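Local coordinates for tyrosine-protein phosphatase YwqE (Bacillus subtilis, PDB 3QY7) that removes phosphate from tyrosine residues of bacterial proteins by metal-dependent hydrolysis within a PHP-type TIM-barrel fold, at residues H7-M12 and I37-H42; A28-G33 and D70-V75; G78-I83 and L106-F111; I162-L167 and H189-D194; A168-K173 and T200-T205. All coordinates share one frame; numbering follows the deposited sequence.

Contact 1: residues H7-M12 and I37-H42. With FE (Fe (III) ion), chain C.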
# COMPACT_ATOMS: atom_id res chain seq x y z
N HIS A 7 -6.57 3.58 -4.88
CA HIS A 7 -7.76 3.07 -5.52
C HIS A 7 -8.28 4.09 -6.51
O HIS A 7 -9.42 4.57 -6.43
CB HIS A 7 -8.76 2.66 -4.44
CG HIS A 7 -8.23 1.61 -3.53
ND1 HIS A 7 -8.47 0.27 -3.72
CD2 HIS A 7 -7.39 1.70 -2.46
CE1 HIS A 7 -7.84 -0.42 -2.78
NE2 HIS A 7 -7.17 0.42 -2.01
N ILE A 8 -7.40 4.42 -7.47
CA ILE A 8 -7.67 5.43 -8.49
C ILE A 8 -8.39 4.87 -9.73
O ILE A 8 -9.04 5.63 -10.45
CB ILE A 8 -6.37 6.19 -8.89
CG1 ILE A 8 -6.70 7.49 -9.65
CG2 ILE A 8 -5.44 5.29 -9.71
CD1 ILE A 8 -5.49 8.41 -9.80
N LEU A 9 -8.29 3.56 -9.98
CA LEU A 9 -8.99 2.98 -11.12
C LEU A 9 -10.50 3.02 -10.90
O LEU A 9 -10.98 2.69 -9.81
CB LEU A 9 -8.51 1.55 -11.41
CG LEU A 9 -7.05 1.44 -11.83
CD1 LEU A 9 -6.65 -0.01 -12.07
CD2 LEU A 9 -6.71 2.31 -13.07
N PRO A 10 -11.24 3.44 -11.93
CA PRO A 10 -12.69 3.63 -11.80
C PRO A 10 -13.48 2.33 -11.93
O PRO A 10 -13.08 1.43 -12.69
CB PRO A 10 -13.01 4.54 -12.97
CG PRO A 10 -12.04 4.09 -14.04
CD PRO A 10 -10.76 3.81 -13.28
N ALA A 11 -14.59 2.26 -11.20
CA ALA A 11 -15.56 1.17 -11.29
C ALA A 11 -14.91 -0.20 -11.08
O ALA A 11 -15.20 -1.15 -11.81
CB ALA A 11 -16.30 1.22 -12.64
N MET A 12 -14.03 -0.30 -10.09
CA MET A 12 -13.42 -1.55 -9.74
C MET A 12 -13.69 -1.97 -8.34
O MET A 12 -13.76 -3.11 -8.02
CB MET A 12 -11.91 -1.48 -9.91
CG MET A 12 -11.48 -1.27 -11.27
SD MET A 12 -10.11 -2.31 -11.72
CE MET A 12 -10.28 -2.29 -13.40
N ILE A 37 1.75 6.33 -9.74
CA ILE A 37 0.87 5.60 -8.83
C ILE A 37 0.82 4.16 -9.26
O ILE A 37 0.60 3.87 -10.43
CB ILE A 37 -0.57 6.18 -8.83
CG1 ILE A 37 -0.56 7.56 -8.16
CG2 ILE A 37 -1.54 5.20 -8.12
CD1 ILE A 37 -1.89 8.30 -8.15
N ILE A 38 1.02 3.24 -8.31
CA ILE A 38 0.68 1.86 -8.60
C ILE A 38 -0.78 1.68 -8.20
O ILE A 38 -1.11 1.74 -7.00
CB ILE A 38 1.58 0.86 -7.86
CG1 ILE A 38 3.05 1.15 -8.14
CG2 ILE A 38 1.21 -0.56 -8.27
CD1 ILE A 38 4.04 0.24 -7.33
N ALA A 39 -1.65 1.51 -9.18
CA ALA A 39 -3.07 1.28 -8.87
C ALA A 39 -3.20 -0.08 -8.23
O ALA A 39 -2.60 -1.06 -8.70
CB ALA A 39 -3.92 1.35 -10.09
N THR A 40 -3.93 -0.14 -7.10
CA THR A 40 -4.08 -1.39 -6.36
C THR A 40 -5.55 -1.67 -6.07
O THR A 40 -5.95 -1.70 -4.88
CB THR A 40 -3.30 -1.38 -5.05
OG1 THR A 40 -3.71 -0.26 -4.26
CG2 THR A 40 -1.81 -1.26 -5.31
N PRO A 41 -6.36 -1.86 -7.13
CA PRO A 41 -7.77 -2.21 -6.89
C PRO A 41 -7.85 -3.52 -6.10
O PRO A 41 -6.97 -4.38 -6.23
CB PRO A 41 -8.32 -2.43 -8.30
CG PRO A 41 -7.14 -2.77 -9.15
CD PRO A 41 -6.00 -1.96 -8.56
N HIS A 42 -8.90 -3.67 -5.30
CA HIS A 42 -9.09 -4.93 -4.61
C HIS A 42 -9.23 -6.02 -5.66
O HIS A 42 -9.79 -5.81 -6.64
CB HIS A 42 -10.32 -4.91 -3.65
CG HIS A 42 -10.19 -3.96 -2.50
ND1 HIS A 42 -9.61 -4.30 -1.30
CD2 HIS A 42 -10.59 -2.69 -2.37
CE1 HIS A 42 -9.61 -3.26 -0.51
NE2 HIS A 42 -10.19 -2.26 -1.13
FE FE C . -6.68 -0.08 0.00
O HOH W 1 -6.61 -0.47 1.83
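This contact belongs to the metal centre of the PHP-type barrel: His7 and His42, ligands of an iron and of the magnesium respectively, lie with ring planes only 25° apart but so offset that they hardly overlap. The ring centroids of His7 and His42 are 4.8 Å apart, and the two side chains cross at about a right angle, each ending at a different metal. NE2 of His7 binds the iron at 2.1 Å. Because CG of His7 lies beside its own backbone N (chi1 -59°), the ring turns toward the second segment, where its CE1 comes within 3.1 Å of the carbonyl O of Thr40. The other nitrogen, ND1, is hydrogen-bonded to Asp13, a second-shell residue that should fix the ring's rotation; the same carboxylate receives the backbone N-H of His42. Thr40 OG1 stands above one face of the His7 ring, toward its rim, and is held by a hydrogen bond with the backbone N of Cys6.

Away from the metals the contact is apolar. Ala39 is small enough to let Leu9 close in, CB to CG at 3.6 Å, and CD1 of Leu9 reaches CG of Pro41 at 4.0 Å. Met12 runs alongside the rigid proline ring, its SD 3.9 Å from Pro41 CB. The methyls Ile8 CD1 and Ile37 CD1 meet at 4.0 Å. Helix 52-68 packs on Ile8, Leu9, Met12 and Pro41, helix 19-31 reaches Ile8 and Ile37, and strand 36-38 lies between strands 2-3 and 74-76.

Contact 2: residues A28-G33 and D70-V75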
# COMPACT_ATOMS: atom_id res chain seq x y z
N ALA A 28 -5.02 15.75 -7.67
CA ALA A 28 -4.64 15.88 -6.26
C ALA A 28 -3.30 15.23 -5.99
O ALA A 28 -2.46 15.79 -5.27
CB ALA A 28 -5.69 15.29 -5.37
N ALA A 29 -3.09 14.05 -6.57
CA ALA A 29 -1.82 13.34 -6.46
C ALA A 29 -0.67 14.20 -6.95
O ALA A 29 0.35 14.32 -6.28
CB ALA A 29 -1.87 12.00 -7.23
N VAL A 30 -0.86 14.85 -8.10
CA VAL A 30 0.18 15.67 -8.68
C VAL A 30 0.48 16.86 -7.76
O VAL A 30 1.65 17.19 -7.55
CB VAL A 30 -0.23 16.15 -10.09
CG1 VAL A 30 0.64 17.30 -10.54
CG2 VAL A 30 -0.13 14.99 -11.10
N ARG A 31 -0.56 17.47 -7.20
CA ARG A 31 -0.36 18.60 -6.26
C ARG A 31 0.46 18.19 -5.03
O ARG A 31 1.19 19.00 -4.45
CB ARG A 31 -1.68 19.26 -5.88
CG ARG A 31 -2.40 19.94 -7.05
CD ARG A 31 -3.54 20.82 -6.57
NE ARG A 31 -4.33 20.18 -5.52
CZ ARG A 31 -5.43 19.46 -5.71
NH1 ARG A 31 -5.92 19.26 -6.93
NH2 ARG A 31 -6.05 18.94 -4.65
N GLN A 32 0.38 16.91 -4.68
CA GLN A 32 1.11 16.34 -3.54
C GLN A 32 2.54 15.89 -3.89
O GLN A 32 3.27 15.40 -3.01
CB GLN A 32 0.31 15.15 -2.96
CG GLN A 32 -0.95 15.53 -2.21
CD GLN A 32 -0.69 15.95 -0.77
OE1 GLN A 32 0.45 16.09 -0.35
NE2 GLN A 32 -1.76 16.12 -0.00
N GLY A 33 2.95 16.04 -5.14
CA GLY A 33 4.29 15.64 -5.56
C GLY A 33 4.41 14.21 -6.03
O GLY A 33 5.51 13.72 -6.25
N ASP A 70 -3.77 16.39 -19.99
CA ASP A 70 -2.49 17.04 -19.71
C ASP A 70 -2.06 16.96 -18.24
O ASP A 70 -1.52 17.92 -17.68
CB ASP A 70 -2.51 18.50 -20.16
CG ASP A 70 -1.12 19.03 -20.44
OD1 ASP A 70 -0.29 18.26 -20.96
OD2 ASP A 70 -0.83 20.20 -20.12
N ILE A 71 -2.30 15.80 -17.63
CA ILE A 71 -1.95 15.56 -16.22
C ILE A 71 -0.69 14.69 -16.15
O ILE A 71 -0.69 13.57 -16.67
CB ILE A 71 -3.12 14.92 -15.45
CG1 ILE A 71 -4.35 15.83 -15.51
CG2 ILE A 71 -2.68 14.60 -13.99
CD1 ILE A 71 -5.65 15.18 -15.08
N PRO A 72 0.39 15.19 -15.50
CA PRO A 72 1.66 14.45 -15.49
C PRO A 72 1.67 13.37 -14.40
O PRO A 72 2.35 13.49 -13.39
CB PRO A 72 2.70 15.54 -15.21
CG PRO A 72 1.93 16.58 -14.44
CD PRO A 72 0.51 16.50 -14.85
N LEU A 73 0.90 12.32 -14.62
CA LEU A 73 0.86 11.19 -13.72
C LEU A 73 0.83 9.88 -14.48
O LEU A 73 0.09 9.76 -15.38
CB LEU A 73 -0.34 11.27 -12.82
CG LEU A 73 -0.30 10.19 -11.74
CD1 LEU A 73 0.06 10.68 -10.48
CD2 LEU A 73 -1.44 9.28 -11.70
N HIS A 74 1.62 8.91 -14.06
CA HIS A 74 1.66 7.59 -14.71
C HIS A 74 1.14 6.53 -13.75
O HIS A 74 1.61 6.44 -12.61
CB HIS A 74 3.10 7.30 -15.14
CG HIS A 74 3.32 6.00 -15.88
ND1 HIS A 74 2.40 5.44 -16.74
CD2 HIS A 74 4.41 5.21 -15.94
CE1 HIS A 74 2.90 4.34 -17.26
NE2 HIS A 74 4.12 4.18 -16.80
N VAL A 75 0.14 5.78 -14.20
CA VAL A 75 -0.49 4.72 -13.43
C VAL A 75 0.05 3.36 -13.90
O VAL A 75 0.02 3.03 -15.10
CB VAL A 75 -2.03 4.76 -13.55
CG1 VAL A 75 -2.66 3.71 -12.66
CG2 VAL A 75 -2.53 6.15 -13.15
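Ile71 O accepts the backbone N-H of Leu73 at 2.9 Å, closing an inverse gamma turn centred on Pro72, and into this kink fits the branched side chain of Val30. A proline suits the centre of such a turn, since its ring already restrains phi. With CG1 pointing opposite the backbone N (chi1 164°), Val30 sends its other methyl, CG2, into the turn. That methyl touches three consecutive residues: CG2 of Ile71 at 3.9 Å, the carbonyl O of Pro72 at 3.7 Å and CB of Leu73 at 4.1 Å. Its partner CG1 rests more loosely near CG of Pro72. At the preceding residue, CB of Ala29 meets CD1 of Leu73 at 4.0 Å; this short side chain leaves room for the leucine, and Ile37 and Phe203 pack against Ala29 too.

The interaction between the segments is thus apolar, partly buried and at the barrel's periphery. Helix 19-31 ends just beyond Val30 in a Schellman motif, where Gly33 N bonds to Val30 O at 3.0 Å and glycine readily takes the positive phi (89°). The contact joins the end of this helix to the approach to strand 74-76, in the helical layer around the parallel strands of the TIM barrel.

Contact 3: residues G78-I83 and L106-F111. With FE (Fe (III) ion), chain B; FE (Fe (III) ion), chain C.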
# COMPACT_ATOMS: atom_id res chain seq x y z
N GLY A 78 -1.35 -3.14 -10.40
CA GLY A 78 -1.17 -3.85 -9.14
C GLY A 78 -2.54 -4.25 -8.62
O GLY A 78 -3.54 -4.08 -9.30
N GLN A 79 -2.56 -4.79 -7.40
CA GLN A 79 -3.80 -5.17 -6.72
C GLN A 79 -3.60 -5.08 -5.22
O GLN A 79 -2.49 -5.26 -4.72
CB GLN A 79 -4.17 -6.63 -7.04
CG GLN A 79 -4.94 -6.83 -8.33
CD GLN A 79 -5.22 -8.31 -8.59
OE1 GLN A 79 -4.47 -9.18 -8.17
NE2 GLN A 79 -6.32 -8.57 -9.29
N GLU A 80 -4.68 -4.80 -4.50
CA GLU A 80 -4.69 -5.02 -3.06
C GLU A 80 -5.38 -6.37 -2.87
O GLU A 80 -6.54 -6.55 -3.25
CB GLU A 80 -5.45 -3.91 -2.32
CG GLU A 80 -5.46 -4.17 -0.78
CD GLU A 80 -6.17 -3.10 0.02
OE1 GLU A 80 -6.68 -2.16 -0.57
OE2 GLU A 80 -6.19 -3.22 1.25
N ILE A 81 -4.64 -7.32 -2.31
CA ILE A 81 -5.12 -8.71 -2.22
C ILE A 81 -5.46 -9.08 -0.77
O ILE A 81 -4.58 -9.28 0.05
CB ILE A 81 -4.05 -9.68 -2.78
CG1 ILE A 81 -3.66 -9.26 -4.20
CG2 ILE A 81 -4.56 -11.15 -2.72
CD1 ILE A 81 -2.41 -9.95 -4.74
N ARG A 82 -6.75 -9.16 -0.48
CA ARG A 82 -7.18 -9.69 0.81
C ARG A 82 -6.67 -11.12 0.91
O ARG A 82 -6.95 -11.94 0.03
CB ARG A 82 -8.70 -9.66 0.91
CG ARG A 82 -9.26 -10.34 2.17
CD ARG A 82 -9.00 -9.49 3.42
NE ARG A 82 -9.66 -8.19 3.35
CZ ARG A 82 -10.94 -7.97 3.64
NH1 ARG A 82 -11.72 -8.98 4.03
NH2 ARG A 82 -11.44 -6.74 3.54
N ILE A 83 -5.95 -11.41 1.99
CA ILE A 83 -5.29 -12.70 2.17
C ILE A 83 -6.29 -13.85 2.02
O ILE A 83 -7.43 -13.74 2.43
CB ILE A 83 -4.55 -12.76 3.53
CG1 ILE A 83 -3.57 -13.95 3.60
CG2 ILE A 83 -5.53 -12.71 4.71
CD1 ILE A 83 -2.60 -13.87 4.78
N LEU A 106 1.01 -6.88 -2.44
CA LEU A 106 0.25 -6.17 -1.40
C LEU A 106 -0.85 -7.06 -0.85
O LEU A 106 -1.83 -7.35 -1.53
CB LEU A 106 -0.33 -4.86 -1.96
CG LEU A 106 -1.01 -3.93 -0.95
CD1 LEU A 106 -0.03 -3.43 0.10
CD2 LEU A 106 -1.68 -2.78 -1.67
N ILE A 107 -0.64 -7.51 0.39
CA ILE A 107 -1.53 -8.44 1.06
C ILE A 107 -2.20 -7.72 2.22
O ILE A 107 -1.52 -7.13 3.06
CB ILE A 107 -0.72 -9.65 1.60
CG1 ILE A 107 0.02 -10.37 0.46
CG2 ILE A 107 -1.62 -10.63 2.39
CD1 ILE A 107 -0.87 -10.98 -0.58
N GLU A 108 -3.52 -7.80 2.26
CA GLU A 108 -4.33 -7.14 3.28
C GLU A 108 -4.97 -8.20 4.16
O GLU A 108 -5.61 -9.11 3.65
CB GLU A 108 -5.43 -6.32 2.62
CG GLU A 108 -6.26 -5.48 3.58
CD GLU A 108 -7.64 -5.16 3.05
OE1 GLU A 108 -8.14 -4.04 3.30
OE2 GLU A 108 -8.25 -6.02 2.38
N PHE A 109 -4.80 -8.04 5.47
CA PHE A 109 -5.51 -8.86 6.48
C PHE A 109 -6.94 -8.35 6.64
O PHE A 109 -7.19 -7.16 6.53
CB PHE A 109 -4.80 -8.78 7.84
CG PHE A 109 -3.37 -9.27 7.84
CD1 PHE A 109 -2.97 -10.34 7.03
CD2 PHE A 109 -2.43 -8.68 8.68
CE1 PHE A 109 -1.65 -10.79 7.05
CE2 PHE A 109 -1.10 -9.13 8.73
CZ PHE A 109 -0.71 -10.20 7.89
N PRO A 110 -7.88 -9.25 6.95
CA PRO A 110 -9.18 -8.78 7.40
C PRO A 110 -9.00 -7.84 8.59
O PRO A 110 -8.05 -7.98 9.36
CB PRO A 110 -9.88 -10.07 7.85
CG PRO A 110 -8.80 -11.04 8.09
CD PRO A 110 -7.75 -10.71 7.07
N PHE A 111 -9.90 -6.88 8.75
CA PHE A 111 -9.67 -5.79 9.70
C PHE A 111 -9.54 -6.23 11.17
O PHE A 111 -8.93 -5.54 11.98
CB PHE A 111 -10.75 -4.70 9.56
CG PHE A 111 -11.92 -4.90 10.48
CD1 PHE A 111 -12.08 -4.10 11.61
CD2 PHE A 111 -12.86 -5.89 10.22
CE1 PHE A 111 -13.17 -4.26 12.46
CE2 PHE A 111 -13.96 -6.08 11.08
CZ PHE A 111 -14.11 -5.26 12.20
FE FE B . -7.31 -2.19 2.70
FE FE C . -6.68 -0.08 0.00
O HOH W 2 -0.11 -6.71 -5.20
O HOH W 3 -10.85 -4.13 2.98
O HOH W 4 -8.74 -1.16 4.07
O HOH W 1 -6.61 -0.47 1.83
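With CG trans to the backbone N in both Glu80 (chi1 180°) and Glu108 (chi1 -175°), the two carboxylates extend from the same face of neighbouring parallel strands toward one iron. The strands belong to the beta-alpha-beta unit formed by strand 80-82, helix 87-92 and strand 104-108, part of the TIM barrel wall. Glu80 OE2 and Glu108 OE1 each bind that iron at 2.1 Å, which explains why these two oxygens can sit only 2.9 Å apart. Glu80 OE1 goes to the second iron, making this carboxylate a bridge between the metals alongside water 1. His136 completes the protein ligands of the first iron; His5, His7 and Asp194 join Glu80 at the other.

Backbone hydrogen bonds join the strands: Ile81 O takes the N-H of Glu108 at 2.9 Å, and Ile83 N gives to Glu108 O. Just past the strand, beta-branched Ile83 packs on Ile107, Pro110 and Phe109, its CD1 meeting the Phe109 ring at the edge, 3.9 Å from CE1.

Arg82 folds back at chi2 and chi3 to form a salt bridge with the carboxylate oxygen of Glu108 not used by the metal. Arg82 NE meets Glu108 OE2 at 2.8 Å, with an N-H...O angle of 173°, within the guanidinium plane but above the carboxylate plane. Water 3 adds a second link, accepting from Arg82 NH2 and donating to Glu108 OE1, each at 2.7 Å.

Contact 4: residues I162-L167 and H189-D194. With FE (Fe (III) ion), chain C.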
# COMPACT_ATOMS: atom_id res chain seq x y z
N ILE A 162 2.31 1.79 5.76
CA ILE A 162 1.45 2.63 6.57
C ILE A 162 0.69 3.60 5.67
O ILE A 162 1.14 3.94 4.57
CB ILE A 162 2.25 3.38 7.66
CG1 ILE A 162 1.32 3.82 8.79
CG2 ILE A 162 3.10 4.53 7.09
CD1 ILE A 162 1.88 3.45 10.12
N THR A 163 -0.47 4.04 6.13
CA THR A 163 -1.30 4.98 5.37
C THR A 163 -0.92 6.41 5.70
O THR A 163 -0.80 6.75 6.87
CB THR A 163 -2.81 4.81 5.71
OG1 THR A 163 -3.15 3.41 5.78
CG2 THR A 163 -3.67 5.48 4.66
N SER A 164 -0.74 7.25 4.67
CA SER A 164 -0.43 8.67 4.87
C SER A 164 -1.46 9.29 5.79
O SER A 164 -1.09 9.96 6.74
CB SER A 164 -0.38 9.45 3.56
OG SER A 164 0.67 9.00 2.71
N GLY A 165 -2.74 9.03 5.52
CA GLY A 165 -3.80 9.64 6.33
C GLY A 165 -3.71 9.31 7.81
O GLY A 165 -4.03 10.15 8.65
N SER A 166 -3.29 8.09 8.14
CA SER A 166 -3.13 7.68 9.54
C SER A 166 -2.14 8.56 10.28
O SER A 166 -2.43 9.04 11.38
CB SER A 166 -2.68 6.22 9.64
OG SER A 166 -3.65 5.37 9.06
N LEU A 167 -0.97 8.74 9.67
CA LEU A 167 0.06 9.63 10.17
C LEU A 167 -0.40 11.09 10.24
O LEU A 167 -0.00 11.81 11.16
CB LEU A 167 1.33 9.52 9.32
CG LEU A 167 2.12 8.21 9.48
CD1 LEU A 167 3.13 8.04 8.37
CD2 LEU A 167 2.79 8.12 10.86
N HIS A 189 7.84 0.14 6.17
CA HIS A 189 8.82 0.29 5.08
C HIS A 189 8.39 1.23 3.97
O HIS A 189 9.23 1.66 3.20
CB HIS A 189 9.20 -1.09 4.55
CG HIS A 189 9.62 -2.01 5.65
ND1 HIS A 189 8.71 -2.81 6.32
CD2 HIS A 189 10.81 -2.19 6.27
CE1 HIS A 189 9.34 -3.47 7.28
NE2 HIS A 189 10.62 -3.11 7.27
N PHE A 190 7.09 1.54 3.92
CA PHE A 190 6.51 2.42 2.90
C PHE A 190 5.43 3.30 3.53
O PHE A 190 4.78 2.90 4.51
CB PHE A 190 5.80 1.61 1.79
CG PHE A 190 6.63 0.52 1.18
CD1 PHE A 190 7.52 0.80 0.14
CD2 PHE A 190 6.46 -0.80 1.60
CE1 PHE A 190 8.27 -0.22 -0.44
CE2 PHE A 190 7.20 -1.83 1.00
CZ PHE A 190 8.10 -1.55 -0.02
N VAL A 191 5.21 4.48 2.95
CA VAL A 191 4.04 5.28 3.27
C VAL A 191 3.27 5.46 1.96
O VAL A 191 3.87 5.74 0.91
CB VAL A 191 4.43 6.67 3.83
CG1 VAL A 191 3.20 7.39 4.35
CG2 VAL A 191 5.51 6.54 4.92
N ALA A 192 1.96 5.25 2.00
CA ALA A 192 1.16 5.35 0.79
C ALA A 192 -0.23 5.86 1.10
O ALA A 192 -0.70 5.78 2.24
CB ALA A 192 1.10 3.97 0.05
N SER A 193 -0.89 6.38 0.06
CA SER A 193 -2.18 7.06 0.24
C SER A 193 -3.34 6.17 0.61
O SER A 193 -4.17 6.56 1.44
CB SER A 193 -2.57 7.85 -1.02
OG SER A 193 -2.94 6.97 -2.08
N ASP A 194 -3.47 5.03 -0.08
CA ASP A 194 -4.68 4.25 -0.02
C ASP A 194 -5.87 5.17 -0.37
O ASP A 194 -6.96 5.04 0.19
CB ASP A 194 -4.83 3.65 1.39
CG ASP A 194 -5.75 2.47 1.43
OD1 ASP A 194 -6.35 2.09 0.39
OD2 ASP A 194 -5.88 1.91 2.53
FE FE C . -6.68 -0.08 0.00
O HOH W 5 -3.11 1.91 3.57
O HOH W 6 -5.99 2.63 5.24
O HOH W 7 -3.81 8.76 3.07
O HOH W 1 -6.61 -0.47 1.83
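Thr163 and Asp194 meet at the end of two parallel strands, and the threonine's rotamer sorts its two branches. At chi1 -43° its methyl CG2 turns toward the second segment, 3.4 Å from Ser193 O and 3.9 Å from Asp194 CB, while OG1 turns to Glu138, with which it is hydrogen-bonded, and to waters 5 and 6. Each of these waters donates both to Thr163 OG1 and to Asp194 OD2. A beta-branched residue with one polar arm can thus pack and bind at once.

On the other face of the sheet, Ile162 and Val191 lie side by side, CG2 to CG2 at 3.8 Å. Val191 directs CG1, on the far side of CB from its backbone N (chi1 -171°), against the start of helix 164-168, where it touches Ser164 OG at 3.4 Å and Leu167 CD1 at 4.1 Å. The backbone bond from Ser164 N to Ala192 O, 2.8 Å, carries the pairing of the strands into that helix.

Two residues past the strand, Asp194 takes a positive phi, and its carboxylate reaches the iron through OD1 at 2.2 Å. OD2 then receives a bond from the metal-bound water 1 at 2.6 Å. One carboxylate thus holds the metal and is placed to orient the water bridging the two irons, an arrangement consistent with preparing that water, or a hydroxide derived from it, to attack phosphate.

Contact 5: residues A168-K173 and T200-T205. With PO4 (phosphate ion), chain E.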
# COMPACT_ATOMS: atom_id res chain seq x y z
N ALA A 168 -1.24 11.49 9.28
CA ALA A 168 -1.70 12.89 9.15
C ALA A 168 -2.85 13.21 10.11
O ALA A 168 -3.19 14.38 10.30
CB ALA A 168 -2.09 13.19 7.71
N GLY A 169 -3.44 12.18 10.70
CA GLY A 169 -4.53 12.34 11.68
C GLY A 169 -5.95 12.39 11.13
O GLY A 169 -6.90 12.55 11.91
N ILE A 170 -6.12 12.22 9.81
CA ILE A 170 -7.46 12.34 9.19
C ILE A 170 -8.41 11.18 9.52
O ILE A 170 -9.61 11.22 9.20
CB ILE A 170 -7.42 12.61 7.66
CG1 ILE A 170 -6.96 11.36 6.90
CG2 ILE A 170 -6.59 13.86 7.35
CD1 ILE A 170 -7.05 11.46 5.39
N PHE A 171 -7.86 10.14 10.13
CA PHE A 171 -8.68 9.03 10.58
C PHE A 171 -8.71 8.97 12.10
O PHE A 171 -9.06 7.94 12.70
CB PHE A 171 -8.20 7.71 9.95
CG PHE A 171 -8.23 7.73 8.45
CD1 PHE A 171 -9.40 8.08 7.76
CD2 PHE A 171 -7.09 7.39 7.71
CE1 PHE A 171 -9.44 8.10 6.36
CE2 PHE A 171 -7.11 7.40 6.32
CZ PHE A 171 -8.29 7.76 5.64
N GLY A 172 -8.32 10.07 12.72
CA GLY A 172 -8.45 10.21 14.13
C GLY A 172 -7.16 10.20 14.88
O GLY A 172 -6.20 9.88 14.33
N LYS A 173 -7.20 10.59 16.14
CA LYS A 173 -6.05 10.87 16.94
C LYS A 173 -5.38 9.61 17.36
O LYS A 173 -4.22 9.58 17.64
CB LYS A 173 -6.49 11.58 18.22
CG LYS A 173 -5.85 12.87 18.49
CD LYS A 173 -6.24 13.50 19.88
CE LYS A 173 -6.32 12.55 21.04
NZ LYS A 173 -6.78 13.23 22.28
N THR A 200 -12.61 12.65 1.42
CA THR A 200 -12.47 12.06 2.73
C THR A 200 -11.28 11.09 2.86
O THR A 200 -10.48 11.22 3.70
CB THR A 200 -13.70 11.35 3.19
OG1 THR A 200 -14.22 10.55 2.16
CG2 THR A 200 -14.76 12.35 3.61
N ARG A 201 -11.20 10.15 1.94
CA ARG A 201 -10.11 9.22 1.91
C ARG A 201 -9.16 9.64 0.82
O ARG A 201 -9.10 9.06 -0.16
CB ARG A 201 -10.63 7.80 1.69
CG ARG A 201 -11.19 7.20 2.92
CD ARG A 201 -11.58 5.76 2.68
NE ARG A 201 -10.43 4.90 2.81
CZ ARG A 201 -10.52 3.58 2.80
NH1 ARG A 201 -9.45 2.84 2.93
NH2 ARG A 201 -11.69 3.02 2.71
N ASN A 202 -8.50 10.74 1.03
CA ASN A 202 -7.66 11.29 0.01
C ASN A 202 -6.15 11.14 0.30
O ASN A 202 -5.82 10.24 0.96
CB ASN A 202 -8.06 12.69 -0.30
CG ASN A 202 -8.02 13.54 0.87
OD1 ASN A 202 -7.44 13.18 1.85
ND2 ASN A 202 -8.58 14.69 0.77
N PHE A 203 -5.28 11.92 -0.29
CA PHE A 203 -3.88 11.59 -0.19
C PHE A 203 -3.11 11.98 1.11
O PHE A 203 -2.62 11.11 1.78
CB PHE A 203 -3.16 12.15 -1.42
CG PHE A 203 -3.51 11.46 -2.69
CD1 PHE A 203 -4.67 11.77 -3.35
CD2 PHE A 203 -2.72 10.48 -3.23
CE1 PHE A 203 -5.02 11.13 -4.46
CE2 PHE A 203 -3.08 9.88 -4.33
CZ PHE A 203 -4.25 10.18 -4.96
N HIS A 204 -3.09 13.27 1.45
CA HIS A 204 -2.43 13.72 2.69
C HIS A 204 -0.94 13.34 2.76
O HIS A 204 -0.35 13.16 3.83
CB HIS A 204 -3.26 13.34 3.92
CG HIS A 204 -4.38 14.30 4.15
ND1 HIS A 204 -4.23 15.43 4.92
CD2 HIS A 204 -5.62 14.37 3.62
CE1 HIS A 204 -5.35 16.13 4.90
NE2 HIS A 204 -6.22 15.50 4.12
N THR A 205 -0.35 13.27 1.57
CA THR A 205 1.02 12.83 1.38
C THR A 205 2.04 13.73 2.08
O THR A 205 2.87 13.26 2.86
CB THR A 205 1.34 12.77 -0.13
OG1 THR A 205 0.24 12.14 -0.82
CG2 THR A 205 2.60 11.99 -0.38
P PO4 E . -9.72 -0.63 1.23
O1 PO4 E . -8.74 0.07 0.30
O2 PO4 E . -10.06 0.25 2.37
O3 PO4 E . -10.98 -0.93 0.48
O4 PO4 E . -9.15 -1.93 1.76
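A type I turn from Gly169 to Gly172 presents Ile170 and Phe171 to an irregular loop, 200-205, in which His204 adopts positive phi just before helix 205-216. Glycine suits both ends of the turn, where phi is positive. Ile170 tucks CG1 between its backbone N and carbonyl carbon (chi1 71°), which aims CG2 squarely at His204. This methyl sits over the centre of the imidazole, 3.6 Å from the ring centroid and 10° off its normal, a clear CH-pi contact. Beside it, the CB atoms of Ala168 and His204 touch at 4.0 Å, while Ile170 CD1 approaches Thr200 O at 3.8 Å.

The Phe171 ring is shared. CG1 of Ile170 lies over the centre of one face, and the aliphatic part of Arg201 comes to the edge, its CG 4.0 Å from Phe171 CE1; the cation-pi partner of Phe171 is Arg139.

Past the ring, Arg201 continues with a bend at chi3 into the metal pocket. Its NH1 gives a hydrogen bond to O2 of the bound phosphate at 2.7 Å, with an N-H...O angle of 157°, and NH2 adds a weak one to the same oxygen. Although this phosphate probably came from the crystallisation liquor, the bonding is consistent with Arg201 gripping the phosphoryl group of a phosphotyrosine substrate.

Contacts 1, 3 and 4 are buried and meet at one iron, to which His7, Glu80 and Asp194 each bring a ligand, and water 1 belongs to all three. Contacts 3 and 4 lie at the two ends of the same five-stranded parallel sheet, and each has its own two segments joined by backbone hydrogen bonds, whereas contact 1 relies on side-chain packing. Contacts 1 and 2 share the three-stranded parallel sheet, through Ile37 and His74, but contact 2 lies farther out, is only partly buried and is apolar. Contact 5 is at the surface, following helix 164-168 of contact 4; Phe203 links its loop to Ala29, Ile37 and Ser193, and Arg201 turns inward toward the metals.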